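Local coordinates for flavin-dependent monooxygenase, oxygenase subunit HsaA (Rhodococcus sp., PDB 2RFQ), which catalyses the FMNH2-dependent ortho-hydroxylation of the steroid catabolite 3-HSA to the catechol 3,4-DHSA during cholesterol breakdown, at residues G131-S142 with N193-T204. Sequence-based numbering, arbitrary orientation.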
ATOM      1  N   GLY A 131      49.077 -26.697   2.398  1.00 11.77           N
ATOM      2  CA  GLY A 131      48.484 -27.138   1.138  1.00 11.11           C
ATOM      3  C   GLY A 131      47.035 -26.736   0.937  1.00 10.97           C
ATOM      4  O   GLY A 131      46.455 -27.040  -0.102  1.00 10.17           O
ATOM      5  N   GLY A 132      46.455 -26.046   1.920  1.00 10.46           N
ATOM      6  CA  GLY A 132      45.045 -25.647   1.804  1.00 10.16           C
ATOM      7  C   GLY A 132      44.393 -25.400   3.149  1.00 10.74           C
ATOM      8  O   GLY A 132      44.873 -24.568   3.935  1.00 10.58           O
ATOM      9  N   TYR A 133      43.273 -26.095   3.378  1.00 10.78           N
ATOM     10  CA  TYR A 133      42.382 -25.832   4.520  1.00 11.22           C
ATOM     11  C   TYR A 133      41.739 -27.094   5.042  1.00 11.15           C
ATOM     12  O   TYR A 133      41.458 -28.034   4.277  1.00 11.50           O
ATOM     13  CB  TYR A 133      41.256 -24.844   4.130  1.00 11.88           C
ATOM     14  CG  TYR A 133      41.765 -23.621   3.420  1.00 12.95           C
ATOM     15  CD1 TYR A 133      42.029 -22.441   4.121  1.00 13.04           C
ATOM     16  CD2 TYR A 133      42.041 -23.659   2.044  1.00 12.44           C
ATOM     17  CE1 TYR A 133      42.538 -21.324   3.470  1.00 15.51           C
ATOM     18  CE2 TYR A 133      42.543 -22.563   1.397  1.00 12.45           C
ATOM     19  CZ  TYR A 133      42.785 -21.406   2.100  1.00 13.60           C
ATOM     20  OH  TYR A 133      43.283 -20.316   1.444  1.00 17.97           O
ATOM     21  N   THR A 134      41.507 -27.121   6.353  1.00 10.96           N
ATOM     22  CA  THR A 134      40.639 -28.131   6.953  1.00 11.08           C
ATOM     23  C   THR A 134      39.288 -27.469   7.165  1.00 11.71           C
ATOM     24  O   THR A 134      39.171 -26.456   7.860  1.00 11.59           O
ATOM     25  CB  THR A 134      41.182 -28.664   8.302  1.00 11.97           C
ATOM     26  OG1 THR A 134      42.505 -29.176   8.118  1.00 13.24           O
ATOM     27  CG2 THR A 134      40.297 -29.786   8.837  1.00 12.17           C
ATOM     28  N   VAL A 135      38.274 -28.052   6.547  1.00 10.81           N
ATOM     29  CA  VAL A 135      36.964 -27.445   6.534  1.00 10.62           C
ATOM     30  C   VAL A 135      36.001 -28.272   7.371  1.00 10.82           C
ATOM     31  O   VAL A 135      36.027 -29.507   7.340  1.00 10.74           O
ATOM     32  CB  VAL A 135      36.440 -27.265   5.086  1.00  9.90           C
ATOM     33  CG1 VAL A 135      35.061 -26.597   5.087  1.00 10.90           C
ATOM     34  CG2 VAL A 135      37.432 -26.421   4.270  1.00 11.09           C
ATOM     35  N   ASN A 136      35.177 -27.560   8.138  1.00 11.53           N
ATOM     36  CA  ASN A 136      34.113 -28.139   8.962  1.00 11.59           C
ATOM     37  C   ASN A 136      32.876 -27.286   8.813  1.00 12.06           C
ATOM     38  O   ASN A 136      32.940 -26.049   8.872  1.00 12.15           O
ATOM     39  CB  ASN A 136      34.519 -28.216  10.441  1.00 11.90           C
ATOM     40  CG  ASN A 136      35.466 -29.364  10.720  1.00 11.60           C
ATOM     41  OD1 ASN A 136      35.049 -30.522  10.816  1.00 12.65           O
ATOM     42  ND2 ASN A 136      36.750 -29.051  10.854  1.00 10.26           N
ATOM     43  N   GLY A 137      31.740 -27.935   8.588  1.00 12.60           N
ATOM     44  CA  GLY A 137      30.498 -27.181   8.528  1.00 12.33           C
ATOM     45  C   GLY A 137      29.269 -28.030   8.316  1.00 12.75           C
ATOM     46  O   GLY A 137      29.364 -29.225   8.073  1.00 12.93           O
ATOM     47  N   ALA A 138      28.122 -27.381   8.429  1.00 12.00           N
ATOM     48  CA  ALA A 138      26.840 -27.987   8.102  1.00 11.60           C
ATOM     49  C   ALA A 138      26.016 -26.926   7.370  1.00 11.91           C
ATOM     50  O   ALA A 138      25.274 -26.128   7.973  1.00 12.49           O
ATOM     51  CB  ALA A 138      26.138 -28.498   9.383  1.00 11.69           C
ATOM     52  N   TRP A 139      26.159 -26.930   6.052  1.00 11.42           N
ATOM     53  CA  TRP A 139      25.617 -25.878   5.207  1.00 11.16           C
ATOM     54  C   TRP A 139      24.205 -26.232   4.728  1.00 11.64           C
ATOM     55  O   TRP A 139      24.031 -27.076   3.845  1.00 11.55           O
ATOM     56  CB  TRP A 139      26.527 -25.663   3.996  1.00 10.68           C
ATOM     57  CG  TRP A 139      27.672 -24.730   4.203  1.00 10.90           C
ATOM     58  CD1 TRP A 139      27.654 -23.376   4.060  1.00 10.62           C
ATOM     59  CD2 TRP A 139      29.016 -25.083   4.558  1.00 10.91           C
ATOM     60  NE1 TRP A 139      28.915 -22.853   4.295  1.00 10.09           N
ATOM     61  CE2 TRP A 139      29.764 -23.880   4.622  1.00  9.82           C
ATOM     62  CE3 TRP A 139      29.657 -26.296   4.842  1.00 11.56           C
ATOM     63  CZ2 TRP A 139      31.130 -23.860   4.926  1.00 11.78           C
ATOM     64  CZ3 TRP A 139      31.028 -26.278   5.160  1.00 11.83           C
ATOM     65  CH2 TRP A 139      31.741 -25.061   5.195  1.00 13.20           C
ATOM     66  N   ALA A 140      23.215 -25.570   5.326  1.00 11.98           N
ATOM     67  CA  ALA A 140      21.791 -25.757   4.975  1.00 11.49           C
ATOM     68  C   ALA A 140      21.416 -25.051   3.681  1.00 11.55           C
ATOM     69  O   ALA A 140      22.201 -24.275   3.117  1.00 11.57           O
ATOM     70  CB  ALA A 140      20.897 -25.246   6.112  1.00 12.32           C
ATOM     71  N   TRP A 141      20.206 -25.344   3.216  1.00 11.76           N
ATOM     72  CA  TRP A 141      19.597 -24.652   2.089  1.00 12.43           C
ATOM     73  C   TRP A 141      20.369 -24.818   0.770  1.00 11.34           C
ATOM     74  O   TRP A 141      20.423 -23.874  -0.039  1.00 10.97           O
ATOM     75  CB  TRP A 141      19.342 -23.151   2.401  1.00 14.57           C
ATOM     76  CG  TRP A 141      18.639 -22.868   3.725  1.00 20.31           C
ATOM     77  CD1 TRP A 141      19.207 -22.907   4.967  1.00 23.97           C
ATOM     78  CD2 TRP A 141      17.274 -22.470   3.928  1.00 23.72           C
ATOM     79  NE1 TRP A 141      18.278 -22.579   5.934  1.00 25.89           N
ATOM     80  CE2 TRP A 141      17.083 -22.311   5.319  1.00 25.34           C
ATOM     81  CE3 TRP A 141      16.196 -22.222   3.067  1.00 23.95           C
ATOM     82  CZ2 TRP A 141      15.851 -21.917   5.876  1.00 24.30           C
ATOM     83  CZ3 TRP A 141      14.977 -21.829   3.612  1.00 21.82           C
ATOM     84  CH2 TRP A 141      14.812 -21.684   5.013  1.00 22.88           C
ATOM     85  N   SER A 142      20.942 -26.006   0.531  1.00 10.01           N
ATOM     86  CA  SER A 142      21.671 -26.237  -0.728  1.00  9.31           C
ATOM     87  C   SER A 142      20.681 -26.763  -1.761  1.00 10.05           C
ATOM     88  O   SER A 142      20.504 -27.956  -1.929  1.00  9.32           O
ATOM     89  CB  SER A 142      22.859 -27.201  -0.531  1.00  9.85           C
ATOM     90  OG  SER A 142      23.673 -27.197  -1.707  1.00 11.25           O
ATOM     91  N   ASN A 193      18.585 -29.346   0.885  1.00  9.21           N
ATOM     92  CA  ASN A 193      19.080 -30.075   2.047  1.00  9.53           C
ATOM     93  C   ASN A 193      20.444 -29.576   2.528  1.00  9.89           C
ATOM     94  O   ASN A 193      20.946 -28.562   2.025  1.00 10.30           O
ATOM     95  CB  ASN A 193      19.034 -31.572   1.740  1.00  9.56           C
ATOM     96  CG  ASN A 193      17.626 -32.096   1.773  1.00 10.24           C
ATOM     97  OD1 ASN A 193      17.178 -32.826   0.860  1.00 15.52           O
ATOM     98  ND2 ASN A 193      16.897 -31.705   2.801  1.00  6.82           N
ATOM     99  N   THR A 194      21.009 -30.258   3.529  1.00 10.07           N
ATOM    100  CA  THR A 194      22.141 -29.732   4.286  1.00 10.11           C
ATOM    101  C   THR A 194      23.382 -30.540   3.990  1.00 10.78           C
ATOM    102  O   THR A 194      23.378 -31.768   4.084  1.00 10.44           O
ATOM    103  CB  THR A 194      21.819 -29.714   5.819  1.00 10.46           C
ATOM    104  OG1 THR A 194      20.695 -28.852   6.050  1.00 10.17           O
ATOM    105  CG2 THR A 194      23.007 -29.223   6.641  1.00 11.47           C
ATOM    106  N   VAL A 195      24.441 -29.823   3.640  1.00 10.36           N
ATOM    107  CA  VAL A 195      25.706 -30.416   3.215  1.00 10.19           C
ATOM    108  C   VAL A 195      26.643 -30.392   4.412  1.00 10.33           C
ATOM    109  O   VAL A 195      27.024 -29.318   4.905  1.00 10.60           O
ATOM    110  CB  VAL A 195      26.300 -29.657   2.023  1.00 10.04           C
ATOM    111  CG1 VAL A 195      27.727 -30.136   1.732  1.00  9.23           C
ATOM    112  CG2 VAL A 195      25.389 -29.821   0.777  1.00  9.68           C
ATOM    113  N   VAL A 196      26.967 -31.589   4.888  1.00 10.99           N
ATOM    114  CA  VAL A 196      27.698 -31.768   6.143  1.00 10.32           C
ATOM    115  C   VAL A 196      29.133 -32.177   5.817  1.00 10.79           C
ATOM    116  O   VAL A 196      29.368 -33.173   5.108  1.00 10.24           O
ATOM    117  CB  VAL A 196      27.032 -32.820   7.061  1.00 10.75           C
ATOM    118  CG1 VAL A 196      27.848 -32.988   8.351  1.00 11.30           C
ATOM    119  CG2 VAL A 196      25.577 -32.428   7.394  1.00 10.17           C
ATOM    120  N   VAL A 197      30.067 -31.383   6.336  1.00 11.16           N
ATOM    121  CA  VAL A 197      31.493 -31.510   6.010  1.00 11.66           C
ATOM    122  C   VAL A 197      32.245 -31.689   7.332  1.00 12.13           C
ATOM    123  O   VAL A 197      32.119 -30.858   8.227  1.00 11.56           O
ATOM    124  CB  VAL A 197      31.994 -30.242   5.242  1.00 11.39           C
ATOM    125  CG1 VAL A 197      33.496 -30.326   4.930  1.00 12.02           C
ATOM    126  CG2 VAL A 197      31.197 -30.039   3.949  1.00 12.32           C
ATOM    127  N   GLU A 198      32.999 -32.782   7.452  1.00 12.64           N
ATOM    128  CA  GLU A 198      33.674 -33.122   8.706  1.00 13.78           C
ATOM    129  C   GLU A 198      35.165 -33.351   8.496  1.00 12.83           C
ATOM    130  O   GLU A 198      35.567 -34.360   7.915  1.00 12.63           O
ATOM    131  CB  GLU A 198      33.030 -34.351   9.355  1.00 14.13           C
ATOM    132  CG  GLU A 198      31.538 -34.167   9.611  1.00 15.38           C
ATOM    133  CD  GLU A 198      30.876 -35.356  10.276  1.00 17.22           C
ATOM    134  OE1 GLU A 198      29.757 -35.172  10.800  1.00 23.70           O
ATOM    135  OE2 GLU A 198      31.474 -36.456  10.303  1.00 22.38           O
ATOM    136  N   ASP A 199      35.972 -32.400   8.958  1.00 12.82           N
ATOM    137  CA  ASP A 199      37.429 -32.563   8.965  1.00 13.60           C
ATOM    138  C   ASP A 199      37.972 -32.895   7.572  1.00 12.92           C
ATOM    139  O   ASP A 199      38.737 -33.854   7.386  1.00 13.43           O
ATOM    140  CB  ASP A 199      37.809 -33.654   9.984  1.00 13.87           C
ATOM    141  CG  ASP A 199      39.305 -33.773  10.205  1.00 18.14           C
ATOM    142  OD1 ASP A 199      40.008 -32.732  10.179  1.00 20.83           O
ATOM    143  OD2 ASP A 199      39.781 -34.920  10.412  1.00 21.15           O
ATOM    144  N   VAL A 200      37.553 -32.102   6.589  1.00 12.52           N
ATOM    145  CA  VAL A 200      37.895 -32.356   5.192  1.00 12.21           C
ATOM    146  C   VAL A 200      38.996 -31.432   4.698  1.00 11.98           C
ATOM    147  O   VAL A 200      38.935 -30.223   4.901  1.00 12.32           O
ATOM    148  CB  VAL A 200      36.625 -32.191   4.302  1.00 12.31           C
ATOM    149  CG1 VAL A 200      36.989 -32.099   2.823  1.00 12.15           C
ATOM    150  CG2 VAL A 200      35.618 -33.323   4.572  1.00 12.70           C
ATOM    151  N   PHE A 201      40.002 -32.015   4.046  1.00 11.78           N
ATOM    152  CA  PHE A 201      41.068 -31.244   3.453  1.00 11.64           C
ATOM    153  C   PHE A 201      40.582 -30.688   2.124  1.00 11.70           C
ATOM    154  O   PHE A 201      40.106 -31.444   1.274  1.00 11.65           O
ATOM    155  CB  PHE A 201      42.313 -32.094   3.226  1.00 11.86           C
ATOM    156  CG  PHE A 201      43.379 -31.366   2.494  1.00 10.98           C
ATOM    157  CD1 PHE A 201      44.090 -30.359   3.128  1.00 11.81           C
ATOM    158  CD2 PHE A 201      43.650 -31.650   1.155  1.00 10.55           C
ATOM    159  CE1 PHE A 201      45.062 -29.653   2.455  1.00 11.75           C
ATOM    160  CE2 PHE A 201      44.636 -30.939   0.465  1.00 10.96           C
ATOM    161  CZ  PHE A 201      45.330 -29.934   1.106  1.00 11.15           C
ATOM    162  N   VAL A 202      40.726 -29.377   1.958  1.00 10.72           N
ATOM    163  CA  VAL A 202      40.413 -28.700   0.697  1.00 10.34           C
ATOM    164  C   VAL A 202      41.686 -27.998   0.217  1.00  9.92           C
ATOM    165  O   VAL A 202      42.220 -27.127   0.918  1.00  9.82           O
ATOM    166  CB  VAL A 202      39.263 -27.694   0.880  1.00 10.65           C
ATOM    167  CG1 VAL A 202      38.976 -26.967  -0.459  1.00  9.41           C
ATOM    168  CG2 VAL A 202      37.984 -28.423   1.380  1.00 10.27           C
ATOM    169  N   PRO A 203      42.205 -28.398  -0.963  1.00  9.65           N
ATOM    170  CA  PRO A 203      43.466 -27.806  -1.439  1.00  9.67           C
ATOM    171  C   PRO A 203      43.306 -26.349  -1.871  1.00  9.65           C
ATOM    172  O   PRO A 203      42.222 -25.947  -2.311  1.00  9.26           O
ATOM    173  CB  PRO A 203      43.826 -28.672  -2.647  1.00 10.32           C
ATOM    174  CG  PRO A 203      42.497 -29.161  -3.143  1.00  9.22           C
ATOM    175  CD  PRO A 203      41.678 -29.406  -1.909  1.00  9.64           C
ATOM    176  N   THR A 204      44.384 -25.578  -1.728  1.00 10.13           N
ATOM    177  CA  THR A 204      44.438 -24.159  -2.084  1.00  9.88           C
ATOM    178  C   THR A 204      43.764 -23.829  -3.412  1.00  9.97           C
ATOM    179  O   THR A 204      42.980 -22.872  -3.502  1.00 10.14           O
ATOM    180  CB  THR A 204      45.900 -23.675  -2.122  1.00 10.92           C
ATOM    181  OG1 THR A 204      46.475 -23.882  -0.829  1.00 11.75           O
ATOM    182  CG2 THR A 204      45.971 -22.195  -2.496  1.00 11.26           C
TER
HETATM  183  O   HOH W   1      38.485 -31.122  11.729  1.00 28.29           O
HETATM  184  O   HOH W   2      18.786 -27.505   4.697  1.00 10.67           O
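Strand 132-142 pairs antiparallel with strands 193-198 and 200-203, its N-H and C=O groups bonding in both directions at Tyr-133 with Val-202, Val-135 with Val-200, Gly-137 with Val-197 and Trp-139 with Val-195. The register slips by one residue at a G1 beta bulge, where Asp-199 and Val-200 sit opposite the single Val-135. The extra N-H of Asp-199 reaches Asn-136 OD1 at 2.8 Å, from above the amide plane. A water accepts from Asn-136 ND2 and donates to Asp-199 OD1, closing this corner.

On the face holding Trp-139 and Val-197, Val-135 splits its methyls: CG1, anti to the backbone N (chi1 -179°), lies 4.0 Å from Val-197 CG1, while CG2 lies 3.6 Å from Val-202 CG2. The Trp-139 ring lies over Gly-137, where a side chain would clash with CZ3. Trp-139 CZ3 also meets Val-197 CG2 at 4.0 Å. Trp-139 NE1 gives a hydrogen bond to Gly-154 O of strand 150-159. An alanine in place of Trp-139 would probably leave that carbonyl without its indole donor and Val-197 CG2 without its ring neighbour.

Trp-141, packed on Ala-346 of a second subunit, and Ser-142 probably belong to the FMN site. In this beta domain of the acyl-CoA dehydrogenase-like fold, strand 124-129 pairs with the other edge of 132-142, and Leu-153 packs against Trp-139, Val-195 and Val-197.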